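Local structure of protein InvG (Salmonella enterica subsp. enterica serovar Typhimurium, 4G08) at residues A18-L23 with K48-F53; S41-R46 with I82-E87; M88-V93 with Y129-P134; V93-V98 with N142-M147; V98-F103 with Y117-D122. The protein forms a ring-shaped outer-membrane multimer with an apparent central pore in a type III secretion system that injects effectors into host cells, this chain being periplasmic. All blocks are in the same frame, centred on the assembly; numbering follows the deposited sequence. Where two conformers were deposited one is given.

Contact 1: residues A18-L23 with K48-F53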
# COMPACT_ATOMS: atom_id res chain seq x y z
N ALA A 18 -21.10 -13.70 1.63
CA ALA A 18 -20.94 -13.30 0.25
C ALA A 18 -21.23 -14.47 -0.68
O ALA A 18 -20.90 -15.61 -0.38
CB ALA A 18 -19.52 -12.80 0.03
N LYS A 19 -21.88 -14.18 -1.80
CA LYS A 19 -22.08 -15.18 -2.84
C LYS A 19 -21.80 -14.60 -4.21
O LYS A 19 -22.65 -13.96 -4.83
CB LYS A 19 -23.50 -15.75 -2.79
CG LYS A 19 -23.67 -16.92 -3.74
CD LYS A 19 -25.12 -17.32 -3.93
CE LYS A 19 -25.22 -18.80 -4.29
NZ LYS A 19 -26.40 -19.10 -5.15
N ASP A 20 -20.55 -14.74 -4.63
CA ASP A 20 -20.09 -14.19 -5.90
C ASP A 20 -20.38 -12.71 -6.01
O ASP A 20 -20.84 -12.23 -7.04
CB ASP A 20 -20.74 -14.94 -7.06
CG ASP A 20 -19.84 -16.00 -7.63
OD1 ASP A 20 -19.77 -17.09 -7.02
OD2 ASP A 20 -18.97 -15.64 -8.46
N ASP A 21 -20.11 -11.99 -4.93
CA ASP A 21 -20.27 -10.56 -4.91
C ASP A 21 -18.99 -9.92 -5.39
O ASP A 21 -17.92 -10.50 -5.27
CB ASP A 21 -20.59 -10.08 -3.50
CG ASP A 21 -21.90 -10.64 -2.98
OD1 ASP A 21 -22.96 -10.32 -3.55
OD2 ASP A 21 -21.87 -11.37 -1.97
N SER A 22 -19.09 -8.76 -6.02
CA SER A 22 -17.89 -8.08 -6.48
C SER A 22 -17.09 -7.62 -5.27
O SER A 22 -17.65 -7.35 -4.22
CB SER A 22 -18.24 -6.89 -7.37
OG SER A 22 -18.66 -5.80 -6.57
N LEU A 23 -15.78 -7.51 -5.44
CA LEU A 23 -14.94 -7.02 -4.36
C LEU A 23 -15.37 -5.63 -3.93
O LEU A 23 -15.19 -5.26 -2.77
CB LEU A 23 -13.48 -6.98 -4.79
CG LEU A 23 -12.81 -8.34 -4.75
CD1 LEU A 23 -11.31 -8.23 -4.57
CD2 LEU A 23 -13.41 -9.17 -3.63
N LYS A 48 -14.60 -11.52 -7.80
CA LYS A 48 -15.74 -11.89 -7.00
C LYS A 48 -15.26 -12.61 -5.76
O LYS A 48 -14.19 -13.20 -5.75
CB LYS A 48 -16.66 -12.82 -7.79
CG LYS A 48 -17.00 -12.31 -9.17
CD LYS A 48 -18.23 -11.44 -9.13
CE LYS A 48 -18.58 -10.91 -10.51
NZ LYS A 48 -19.27 -9.60 -10.40
N ILE A 49 -16.14 -12.71 -4.78
CA ILE A 49 -15.78 -13.35 -3.54
C ILE A 49 -16.98 -14.06 -2.95
O ILE A 49 -18.12 -13.68 -3.18
CB ILE A 49 -15.19 -12.34 -2.55
CG1 ILE A 49 -14.59 -13.07 -1.36
CG2 ILE A 49 -16.24 -11.33 -2.12
CD1 ILE A 49 -13.99 -12.13 -0.35
N THR A 50 -16.71 -15.23 -2.39
CA THR A 50 -17.75 -16.00 -1.72
C THR A 50 -17.26 -16.41 -0.35
O THR A 50 -16.09 -16.71 -0.16
CB THR A 50 -18.09 -17.27 -2.51
OG1 THR A 50 -18.76 -16.92 -3.72
CG2 THR A 50 -19.01 -18.15 -1.70
N GLY A 51 -18.18 -16.45 0.60
CA GLY A 51 -17.88 -17.02 1.91
C GLY A 51 -18.62 -16.36 3.05
O GLY A 51 -19.23 -15.30 2.90
N ASN A 52 -18.52 -16.97 4.22
CA ASN A 52 -19.06 -16.37 5.41
C ASN A 52 -18.04 -15.46 6.06
O ASN A 52 -16.92 -15.89 6.39
CB ASN A 52 -19.50 -17.44 6.39
CG ASN A 52 -20.02 -16.87 7.68
OD1 ASN A 52 -20.94 -16.05 7.69
ND2 ASN A 52 -19.32 -17.16 8.77
N PHE A 53 -18.36 -14.17 6.14
CA PHE A 53 -17.43 -13.20 6.68
C PHE A 53 -17.92 -12.53 7.94
O PHE A 53 -19.06 -12.06 8.02
CB PHE A 53 -17.09 -12.14 5.65
CG PHE A 53 -16.31 -12.66 4.50
CD1 PHE A 53 -14.94 -12.76 4.58
CD2 PHE A 53 -16.96 -13.15 3.39
CE1 PHE A 53 -14.23 -13.32 3.55
CE2 PHE A 53 -16.25 -13.72 2.36
CZ PHE A 53 -14.89 -13.81 2.44
O HOH W 1 -21.44 -10.09 -8.97
O HOH W 2 -17.25 -16.30 -5.85

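Contact 2: residues S41-R46 with I82-E87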
# COMPACT_ATOMS: atom_id res chain seq x y z
N SER A 41 -9.82 -0.42 -6.72
CA SER A 41 -9.41 -0.16 -8.09
C SER A 41 -10.29 -0.90 -9.07
O SER A 41 -10.95 -1.87 -8.73
CB SER A 41 -7.96 -0.60 -8.29
OG SER A 41 -7.89 -2.00 -8.47
N LYS A 42 -10.17 -0.54 -10.34
CA LYS A 42 -10.96 -1.18 -11.37
C LYS A 42 -10.68 -2.68 -11.40
O LYS A 42 -11.61 -3.49 -11.36
CB LYS A 42 -10.63 -0.57 -12.72
CG LYS A 42 -11.04 -1.44 -13.88
CD LYS A 42 -10.50 -0.92 -15.20
CE LYS A 42 -9.18 -1.59 -15.53
NZ LYS A 42 -8.43 -0.77 -16.52
N MET A 43 -9.41 -3.05 -11.42
CA MET A 43 -9.05 -4.46 -11.52
C MET A 43 -9.45 -5.25 -10.28
O MET A 43 -9.70 -6.45 -10.37
CB MET A 43 -7.56 -4.65 -11.79
CG MET A 43 -7.13 -4.21 -13.17
SD MET A 43 -7.90 -5.23 -14.45
CE MET A 43 -7.10 -6.80 -14.16
N ALA A 44 -9.38 -4.64 -9.11
CA ALA A 44 -9.79 -5.37 -7.91
C ALA A 44 -11.29 -5.61 -7.95
O ALA A 44 -11.78 -6.66 -7.55
CB ALA A 44 -9.42 -4.62 -6.66
N ALA A 45 -12.01 -4.59 -8.40
CA ALA A 45 -13.46 -4.59 -8.36
C ALA A 45 -14.08 -5.65 -9.27
O ALA A 45 -15.23 -6.02 -9.08
CB ALA A 45 -14.00 -3.22 -8.70
N ARG A 46 -13.34 -6.13 -10.25
CA ARG A 46 -13.91 -7.13 -11.15
C ARG A 46 -13.78 -8.55 -10.60
O ARG A 46 -14.41 -9.47 -11.12
CB ARG A 46 -13.31 -7.05 -12.54
CG ARG A 46 -11.86 -7.44 -12.62
CD ARG A 46 -11.31 -6.99 -13.95
NE ARG A 46 -11.75 -7.84 -15.04
CZ ARG A 46 -11.07 -8.90 -15.48
NH1 ARG A 46 -9.93 -9.25 -14.90
NH2 ARG A 46 -11.55 -9.63 -16.48
N ILE A 82 -7.33 -0.37 -2.20
CA ILE A 82 -7.20 -1.77 -2.57
C ILE A 82 -7.03 -1.90 -4.08
O ILE A 82 -7.78 -1.30 -4.86
CB ILE A 82 -8.43 -2.58 -2.12
CG1 ILE A 82 -8.54 -2.54 -0.59
CG2 ILE A 82 -8.32 -4.02 -2.60
CD1 ILE A 82 -9.91 -2.91 -0.07
N TYR A 83 -6.00 -2.65 -4.48
CA TYR A 83 -5.70 -2.88 -5.88
C TYR A 83 -5.54 -4.36 -6.13
O TYR A 83 -5.17 -5.11 -5.24
CB TYR A 83 -4.38 -2.22 -6.27
CG TYR A 83 -4.31 -0.74 -6.00
CD1 TYR A 83 -3.87 -0.28 -4.78
CD2 TYR A 83 -4.47 0.16 -7.04
CE1 TYR A 83 -3.71 1.06 -4.55
CE2 TYR A 83 -4.29 1.51 -6.82
CZ TYR A 83 -3.91 1.95 -5.57
OH TYR A 83 -3.71 3.29 -5.33
N ASP A 84 -5.62 -4.73 -7.41
CA ASP A 84 -5.20 -6.05 -7.87
C ASP A 84 -3.69 -6.12 -7.84
O ASP A 84 -3.02 -5.13 -8.13
CB ASP A 84 -5.72 -6.28 -9.29
CG ASP A 84 -5.57 -7.73 -9.74
OD1 ASP A 84 -6.40 -8.57 -9.31
OD2 ASP A 84 -4.81 -7.97 -10.70
N ALA A 85 -3.14 -7.30 -7.62
CA ALA A 85 -1.69 -7.42 -7.61
C ALA A 85 -1.12 -6.99 -8.95
O ALA A 85 0.00 -6.48 -9.02
CB ALA A 85 -1.29 -8.85 -7.29
N SER A 86 -1.95 -7.02 -9.99
CA SER A 86 -1.51 -6.70 -11.34
C SER A 86 -1.26 -5.20 -11.53
O SER A 86 -0.69 -4.78 -12.53
CB SER A 86 -2.53 -7.20 -12.36
OG SER A 86 -3.64 -6.32 -12.46
N GLU A 87 -1.72 -4.41 -10.56
CA GLU A 87 -1.58 -2.95 -10.63
C GLU A 87 -0.39 -2.48 -9.81
O GLU A 87 -0.20 -1.29 -9.59
CB GLU A 87 -2.86 -2.29 -10.13
CG GLU A 87 -4.03 -2.44 -11.08
CD GLU A 87 -5.35 -2.00 -10.49
OE1 GLU A 87 -6.06 -1.21 -11.15
OE2 GLU A 87 -5.81 -2.65 -9.52

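Contact 3: residues M88-V93 with Y129-P134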
# COMPACT_ATOMS: atom_id res chain seq x y z
N MET A 88 0.38 -3.43 -9.30
CA MET A 88 1.54 -3.11 -8.50
C MET A 88 2.45 -2.19 -9.30
O MET A 88 2.67 -2.41 -10.49
CB MET A 88 2.28 -4.39 -8.17
CG MET A 88 3.63 -4.16 -7.54
SD MET A 88 3.75 -4.80 -5.86
CE MET A 88 3.10 -6.45 -6.00
N ARG A 89 2.91 -1.12 -8.66
CA ARG A 89 3.91 -0.26 -9.28
C ARG A 89 5.30 -0.67 -8.84
O ARG A 89 5.56 -0.88 -7.66
CB ARG A 89 3.67 1.22 -8.93
CG ARG A 89 4.78 2.13 -9.46
CD ARG A 89 4.35 3.56 -9.79
NE ARG A 89 5.45 4.28 -10.48
CZ ARG A 89 5.98 5.44 -10.05
NH1 ARG A 89 5.32 6.21 -9.21
NH2 ARG A 89 7.14 5.86 -10.54
N ASN A 90 6.16 -0.94 -9.82
CA ASN A 90 7.54 -1.26 -9.55
C ASN A 90 8.44 -0.09 -9.92
O ASN A 90 8.49 0.32 -11.08
CB ASN A 90 7.96 -2.49 -10.33
CG ASN A 90 7.18 -3.72 -9.94
OD1 ASN A 90 7.42 -4.32 -8.90
ND2 ASN A 90 6.20 -4.08 -10.76
N ALA A 91 9.06 0.51 -8.91
CA ALA A 91 9.79 1.73 -9.12
C ALA A 91 11.25 1.58 -8.76
O ALA A 91 11.62 0.76 -7.91
CB ALA A 91 9.17 2.85 -8.31
N VAL A 92 12.08 2.30 -9.49
CA VAL A 92 13.45 2.54 -9.10
C VAL A 92 13.60 4.03 -8.85
O VAL A 92 12.98 4.84 -9.54
CB VAL A 92 14.40 2.16 -10.22
CG1 VAL A 92 14.21 3.10 -11.40
CG2 VAL A 92 15.84 2.17 -9.73
N VAL A 93 14.20 4.36 -7.72
CA VAL A 93 14.14 5.70 -7.18
C VAL A 93 15.55 6.14 -6.82
O VAL A 93 16.32 5.36 -6.27
CB VAL A 93 13.29 5.76 -5.91
CG1 VAL A 93 13.08 7.20 -5.47
CG2 VAL A 93 11.95 5.09 -6.15
N TYR A 129 14.93 0.17 -4.83
CA TYR A 129 13.68 -0.25 -5.46
C TYR A 129 12.56 -0.30 -4.45
O TYR A 129 12.77 -0.48 -3.26
CB TYR A 129 13.79 -1.63 -6.10
CG TYR A 129 14.95 -1.76 -7.05
CD1 TYR A 129 14.91 -1.19 -8.31
CD2 TYR A 129 16.05 -2.51 -6.70
CE1 TYR A 129 15.99 -1.28 -9.16
CE2 TYR A 129 17.11 -2.66 -7.56
CZ TYR A 129 17.09 -2.00 -8.77
OH TYR A 129 18.23 -2.00 -9.56
N VAL A 130 11.36 -0.09 -4.95
CA VAL A 130 10.18 -0.24 -4.13
C VAL A 130 9.04 -0.67 -5.03
O VAL A 130 8.98 -0.30 -6.21
CB VAL A 130 9.81 1.06 -3.41
CG1 VAL A 130 9.57 2.18 -4.41
CG2 VAL A 130 8.60 0.85 -2.51
N SER A 131 8.27 -1.64 -4.54
CA SER A 131 7.18 -2.21 -5.31
C SER A 131 5.97 -2.35 -4.41
O SER A 131 6.06 -2.87 -3.29
CB SER A 131 7.58 -3.58 -5.86
OG SER A 131 8.69 -3.48 -6.74
N GLY A 132 4.86 -1.76 -4.83
CA GLY A 132 3.66 -1.78 -4.03
C GLY A 132 2.54 -1.00 -4.66
O GLY A 132 2.59 -0.66 -5.84
N PRO A 133 1.53 -0.68 -3.86
CA PRO A 133 0.37 0.04 -4.37
C PRO A 133 0.78 1.37 -4.96
O PRO A 133 1.61 2.07 -4.38
CB PRO A 133 -0.49 0.26 -3.13
CG PRO A 133 -0.06 -0.76 -2.15
CD PRO A 133 1.34 -1.17 -2.48
N PRO A 134 0.14 1.76 -6.06
CA PRO A 134 0.52 3.00 -6.71
C PRO A 134 0.49 4.21 -5.79
O PRO A 134 1.44 4.98 -5.75
CB PRO A 134 -0.54 3.13 -7.80
CG PRO A 134 -0.84 1.72 -8.17
CD PRO A 134 -0.67 0.90 -6.93
O HOH W 3 10.83 -2.04 -7.79

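Contact 4: residues V93-V98 with N142-M147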
# COMPACT_ATOMS: atom_id res chain seq x y z
N VAL A 93 14.20 4.36 -7.72
CA VAL A 93 14.14 5.70 -7.18
C VAL A 93 15.55 6.14 -6.82
O VAL A 93 16.32 5.36 -6.27
CB VAL A 93 13.29 5.76 -5.91
CG1 VAL A 93 13.08 7.20 -5.47
CG2 VAL A 93 11.95 5.09 -6.15
N SER A 94 15.91 7.33 -7.26
CA SER A 94 17.20 7.91 -6.93
C SER A 94 17.21 8.38 -5.49
O SER A 94 16.23 8.93 -5.00
CB SER A 94 17.55 9.08 -7.85
OG SER A 94 17.73 8.63 -9.19
N LEU A 95 18.31 8.10 -4.82
CA LEU A 95 18.54 8.61 -3.48
C LEU A 95 20.02 8.90 -3.30
O LEU A 95 20.75 8.06 -2.77
CB LEU A 95 18.10 7.57 -2.45
CG LEU A 95 17.92 8.13 -1.05
CD1 LEU A 95 16.72 9.05 -1.02
CD2 LEU A 95 17.77 7.02 -0.04
N ARG A 96 20.48 10.04 -3.80
CA ARG A 96 21.92 10.31 -3.87
C ARG A 96 22.51 10.97 -2.63
O ARG A 96 23.72 10.87 -2.41
CB ARG A 96 22.23 11.17 -5.09
CG ARG A 96 21.43 10.83 -6.33
CD ARG A 96 22.10 9.67 -7.04
NE ARG A 96 21.37 9.21 -8.20
CZ ARG A 96 21.68 8.09 -8.85
NH1 ARG A 96 22.73 7.38 -8.46
NH2 ARG A 96 20.95 7.70 -9.87
N ASN A 97 21.74 11.83 -1.96
CA ASN A 97 22.30 12.75 -0.96
C ASN A 97 21.89 12.46 0.47
O ASN A 97 22.22 13.21 1.39
CB ASN A 97 21.94 14.20 -1.30
CG ASN A 97 22.31 14.56 -2.72
OD1 ASN A 97 23.39 14.22 -3.19
ND2 ASN A 97 21.35 15.08 -3.46
N VAL A 98 21.23 11.32 0.66
CA VAL A 98 20.80 10.89 1.98
C VAL A 98 21.00 9.39 2.09
O VAL A 98 20.94 8.68 1.09
CB VAL A 98 19.32 11.21 2.17
CG1 VAL A 98 18.70 10.28 3.19
CG2 VAL A 98 19.18 12.66 2.60
N ASN A 142 7.94 10.71 -4.35
CA ASN A 142 7.94 12.13 -4.00
C ASN A 142 8.82 12.38 -2.79
O ASN A 142 9.53 13.38 -2.76
CB ASN A 142 6.53 12.67 -3.74
CG ASN A 142 6.54 14.13 -3.35
OD1 ASN A 142 7.03 14.98 -4.10
ND2 ASN A 142 6.13 14.42 -2.12
N ALA A 143 8.71 11.55 -1.76
CA ALA A 143 9.48 11.80 -0.56
C ALA A 143 10.97 11.76 -0.85
O ALA A 143 11.72 12.60 -0.39
CB ALA A 143 9.12 10.81 0.52
N ALA A 144 11.39 10.79 -1.65
CA ALA A 144 12.80 10.66 -1.98
C ALA A 144 13.26 11.86 -2.80
O ALA A 144 14.37 12.36 -2.61
CB ALA A 144 13.06 9.37 -2.72
N THR A 145 12.41 12.33 -3.70
CA THR A 145 12.78 13.46 -4.55
C THR A 145 12.92 14.75 -3.75
O THR A 145 13.91 15.46 -3.90
CB THR A 145 11.78 13.66 -5.69
OG1 THR A 145 11.64 12.44 -6.42
CG2 THR A 145 12.27 14.74 -6.62
N MET A 146 11.98 14.99 -2.84
CA MET A 146 12.06 16.15 -1.97
C MET A 146 13.29 16.06 -1.09
O MET A 146 14.03 17.04 -0.96
CB MET A 146 10.80 16.26 -1.11
CG MET A 146 9.56 16.72 -1.86
SD MET A 146 9.79 18.12 -2.99
CE MET A 146 10.91 19.18 -2.07
N MET A 147 13.50 14.91 -0.46
CA MET A 147 14.61 14.79 0.47
C MET A 147 15.97 14.88 -0.21
O MET A 147 16.92 15.40 0.38
CB MET A 147 14.51 13.50 1.27
CG MET A 147 15.48 13.50 2.44
SD MET A 147 15.19 12.23 3.69
CE MET A 147 13.66 12.83 4.39
O HOH W 4 14.67 10.82 -6.18

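Contact 5: residues V98-F103 with Y117-D122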
# COMPACT_ATOMS: atom_id res chain seq x y z
N VAL A 98 21.23 11.32 0.66
CA VAL A 98 20.80 10.89 1.98
C VAL A 98 21.00 9.39 2.09
O VAL A 98 20.94 8.68 1.09
CB VAL A 98 19.32 11.21 2.17
CG1 VAL A 98 18.70 10.28 3.19
CG2 VAL A 98 19.18 12.66 2.60
N SER A 99 21.32 8.92 3.29
CA SER A 99 21.50 7.49 3.50
C SER A 99 20.16 6.79 3.40
O SER A 99 19.13 7.35 3.79
CB SER A 99 22.15 7.18 4.85
OG SER A 99 21.32 7.56 5.93
N LEU A 100 20.19 5.58 2.88
CA LEU A 100 18.98 4.81 2.75
C LEU A 100 18.38 4.63 4.13
O LEU A 100 17.19 4.72 4.31
CB LEU A 100 19.25 3.47 2.10
CG LEU A 100 18.05 2.53 2.00
CD1 LEU A 100 16.89 3.17 1.32
CD2 LEU A 100 18.42 1.23 1.30
N ASN A 101 19.24 4.43 5.11
CA ASN A 101 18.77 4.26 6.46
C ASN A 101 18.09 5.49 7.04
O ASN A 101 17.08 5.38 7.67
CB ASN A 101 19.87 3.71 7.38
CG ASN A 101 19.31 3.09 8.64
OD1 ASN A 101 18.81 1.99 8.62
ND2 ASN A 101 19.37 3.82 9.72
N GLU A 102 18.63 6.66 6.77
CA GLU A 102 18.02 7.93 7.17
C GLU A 102 16.66 8.11 6.50
O GLU A 102 15.72 8.61 7.11
CB GLU A 102 18.96 9.07 6.76
CG GLU A 102 18.61 10.47 7.26
CD GLU A 102 19.55 11.53 6.68
OE1 GLU A 102 20.55 11.16 6.02
OE2 GLU A 102 19.25 12.74 6.84
N PHE A 103 16.58 7.77 5.22
CA PHE A 103 15.34 7.92 4.47
C PHE A 103 14.26 6.95 4.94
O PHE A 103 13.13 7.36 5.23
CB PHE A 103 15.61 7.72 2.99
CG PHE A 103 14.40 7.89 2.14
CD1 PHE A 103 13.75 9.11 2.10
CD2 PHE A 103 13.85 6.82 1.48
CE1 PHE A 103 12.61 9.27 1.35
CE2 PHE A 103 12.68 6.96 0.76
CZ PHE A 103 12.07 8.19 0.69
N TYR A 117 5.73 -3.45 1.91
CA TYR A 117 6.32 -2.93 0.68
C TYR A 117 7.61 -2.18 0.98
O TYR A 117 7.67 -0.96 0.87
CB TYR A 117 5.34 -2.03 -0.05
CG TYR A 117 3.95 -2.61 -0.15
CD1 TYR A 117 3.70 -3.75 -0.89
CD2 TYR A 117 2.90 -2.05 0.55
CE1 TYR A 117 2.44 -4.32 -0.93
CE2 TYR A 117 1.65 -2.62 0.54
CZ TYR A 117 1.43 -3.77 -0.17
OH TYR A 117 0.16 -4.32 -0.16
N PRO A 118 8.65 -2.92 1.40
CA PRO A 118 9.86 -2.32 1.93
C PRO A 118 10.74 -1.73 0.84
O PRO A 118 10.60 -2.08 -0.33
CB PRO A 118 10.56 -3.51 2.59
CG PRO A 118 10.13 -4.68 1.79
CD PRO A 118 8.70 -4.39 1.44
N LEU A 119 11.58 -0.79 1.23
CA LEU A 119 12.58 -0.23 0.34
C LEU A 119 13.73 -1.22 0.22
O LEU A 119 14.16 -1.78 1.22
CB LEU A 119 13.12 1.07 0.92
CG LEU A 119 12.32 2.32 0.58
CD1 LEU A 119 10.83 2.09 0.71
CD2 LEU A 119 12.75 3.48 1.46
N ARG A 120 14.16 -1.48 -1.00
CA ARG A 120 15.20 -2.47 -1.24
C ARG A 120 16.40 -1.80 -1.88
O ARG A 120 16.34 -1.40 -3.04
CB ARG A 120 14.69 -3.58 -2.14
CG ARG A 120 13.67 -4.48 -1.47
CD ARG A 120 12.44 -4.66 -2.32
NE ARG A 120 12.78 -5.06 -3.68
CZ ARG A 120 12.06 -4.75 -4.74
NH1 ARG A 120 10.96 -4.03 -4.60
NH2 ARG A 120 12.42 -5.18 -5.94
N GLY A 121 17.49 -1.71 -1.14
CA GLY A 121 18.65 -0.99 -1.63
C GLY A 121 19.91 -1.41 -0.92
O GLY A 121 19.95 -2.46 -0.28
N ASP A 122 20.97 -0.63 -1.07
CA ASP A 122 22.16 -0.82 -0.26
C ASP A 122 22.98 0.44 -0.19
O ASP A 122 22.80 1.37 -0.97
CB ASP A 122 23.01 -1.97 -0.80
CG ASP A 122 23.51 -1.72 -2.20
OD1 ASP A 122 22.65 -1.51 -3.09
OD2 ASP A 122 24.68 -2.06 -2.48

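Contact 1: residues A18-L23 with K48-F53
A18 sets its single methyl into the shallow hollow between I49 and F53. Its CB lies 3.6 Å from I49 O and close to I49 CG2, and the ring of F53 meets it obliquely, with CE2 4.1 Å from A18 CB. At the other end of the pairing L23 supplies the bump: its CD2 branch crosses I49 at about a right angle and rests 3.8 Å from I49 CB. I49 CG2 thus lies between the A18 methyl and the L23 CD2 methyl, while L65 and L69 of helix 58-69 pack against I49 from the domain core. The backbones are antiparallel, with A18 paired to G51 and D21 to I49, but D20 is an extra residue between these pairs. D20 and D21 both face I49, which makes a G1 beta bulge. The bulge is filled from the side by T50, whose chi1 of -69° places OG1 beside its backbone N, where it accepts from D20 N at 3.0 Å; the CG2 branch lies against A18 O at 3.4 Å. K48 runs along the bulge beside D20. Its chain bends at chi2 (-89°), laying CD 3.4 Å from D20 O, and a water links NZ to that oxygen. K19 N donates to D21 OD2 at 2.8 Å, reaching it from above the carboxylate plane. The chemistry is divided: methyl groups and the F53 ring close the face that bears A18 and I49, whereas a hydroxyl, a carboxylate and water hold the bulge, K48 NZ being water-linked to the D20 carbonyl and not bound to the carboxylate, whose OD2 is 6.4 Å away.

Contact 2: residues S41-R46 with I82-E87
S41 and E87 meet through their polar ends, where S41 OG donates to E87 OE2. The modelled separation of 2.4 Å is very short, so the exact length is doubtful. With chi1 at 79°, S41 OG sits between its own backbone N and carbonyl carbon, and from there it also accepts from A44 N at 3.1 Å, with an N-H...O angle of 161°. E87 OE2 has a second donor, D84 N at 3.0 Å, which comes nearly along the C-O axis of the carboxylate; OE2 thus appears to link the end of strand 80-84 with the start of helix 42-45, as far as the short distance can be trusted. Beside this polar link, M43 CB packs 3.5 Å from D84 CB, and the bent M43 chain crosses E87 at a slant before its CE approaches S86 OG. A44 CB lies over the backbone of Y83 and D84 and reaches I82 CG2 at 4.2 Å. One backbone bond closes the base of the contact: S41 N donates to I82 O at 2.9 Å. In the next shell, D84 OD2 takes two donors, S86 N from above the carboxylate plane and S86 OG at 2.7 Å, and D84 OD1 forms a salt bridge with K47. The two S86 bonds brace the 3-10 turn 85-87 that presents E87, and the S86 N bond makes an Asx turn. S41 is a classic serine N-cap, here at the point where strand 38-40, parallel to strand 80-84 in the mixed sheet of the N0 domain, runs into a short helix.

Contact 3: residues M88-V93 with Y129-P134
S131 OG is gripped by three groups: it donates to N90 OD1 at 2.6 Å, accepts from a water 2.8 Å from S131 OG, and is hydrogen-bonded to R120 NH1. The water also donates to A91 O, bridging the two strands on the face that bears N90 and S131. N90 lies across from S131 in a non-hydrogen-bonded pair, and its CG stands beside its own backbone N (chi1 -62°), which swings OD1 over to the hydroxyl. The antiparallel ladder itself runs through R89-G132 and A91-V130; A91 N meets V130 O at 2.8 Å. V92 and Y129 point the same way and lie side by side, V92 CG2 being 3.5 Å from CE1 of the Y129 ring. A91 O approaches this ring at its edge, in plane. At the other end M88, bent at chi2 and chi3, sets SD 3.4 Å from G132 N. On the opposite face A91 CB and V93 CG2 both touch V130 CG1. That face is covered by helix 134-150 through V137, V141 and A144, and R89 forms a salt bridge with its D138, while strand 120-121 flanks strand 127-132 on its other side.

Contact 4: residues V93-V98 with N142-M147
The chain from V93 to V98 leaves strand 89-94 and runs past helix 134-150 without a direct hydrogen bond, L95 and A144 having CA atoms 6.3 Å apart and V98 and M147 7.5 Å. A144 is the hub at the strand end of the contact. Its CB lies 3.5 Å from V93 CG1, a branch carried anti to the V93 backbone N (chi1 -172°), and 4.0 Å from L95 CD1; the small methyl lets the strand end come near the helix. A turn further on, V98 and M147 cross at about a right angle. V98 CG2 presses on M147 CG at 3.8 Å and V98 CG1 reaches M147 SD at 4.0 Å; the M147 chain is extended to SD and turns about the CG-SD bond, which swings CE aside. F103 of helix 100-109 also packs on L95, A144 and M147. At the edge a water donates to S94 O at 2.7 Å, with a weak second bond to T145 OG1, and D148 accepts from the backbone N atoms of R96 and N97 through its two carboxylate oxygens. Direct contact is purely van der Waals, largely buried, while polar ties between this turn and the helix include the water, weak on the T145 side, and D148.

Contact 5: residues V98-F103 with Y117-D122
L119 turns its CD2 branch into the angle between F103 and L100. Against the F103 ring it comes in at the edge, near the ring plane, with L119 CD2 3.5 Å from F103 CD2 and 3.6 Å from F103 CE2, and the two side chains stand at about a right angle. L100 passes L119 on a slant, the CD1 branch of L100 lying 4.2 Å from L119 CD2. The other branch, L100 CD2, turns to the strand backbone and lies 3.7 Å from G121 CA and 3.9 Å from D122 N, where glycine presents only its main chain. L100 and F103, both with CG anti to the backbone N (chi1 176° and -178°), point from the first turn of helix 100-109 toward the 119-121 chain, F103 meeting L119 and L100 meeting both L119 and G121. This is the helix-on-sheet packing of a beta-alpha-beta-beta-alpha unit, in which helices 100-109 and 134-150 join a three-stranded antiparallel sheet, an architecture consistent with the ring-building motif of secretin periplasmic domains. The start of the helix is set by S99, whose OG caps E102 N at 3.0 Å, and F103 N donates to S99 O, so the turn carrying both hydrophobic residues is held at its N-terminal end. F128 and V130 of the middle strand touch L119, and F128 also touches L100. F103 also packs on A143 of helix 134-150.

In the fold
The five contacts follow the chain through two domains. Contacts 1 and 2 lie in the N0 domain, their centres 16 Å apart, and touch through L23 against A44; strand 48-50 follows helix 42-45 in the chain. Contacts 3, 4 and 5 share the second domain's antiparallel sheet: contacts 3 and 4 both use V93 of strand 89-94, contacts 4 and 5 share V98, and contact 5 falls within the sequence span of contact 3. Contacts 4 and 5 are closest, 10 Å between centres, whereas the centres of contacts 1 and 4 are about 42 Å apart. The domains meet where Y83 of contact 2 packs on P133 and P134 of contact 3, giving an elongated, two-module periplasmic piece.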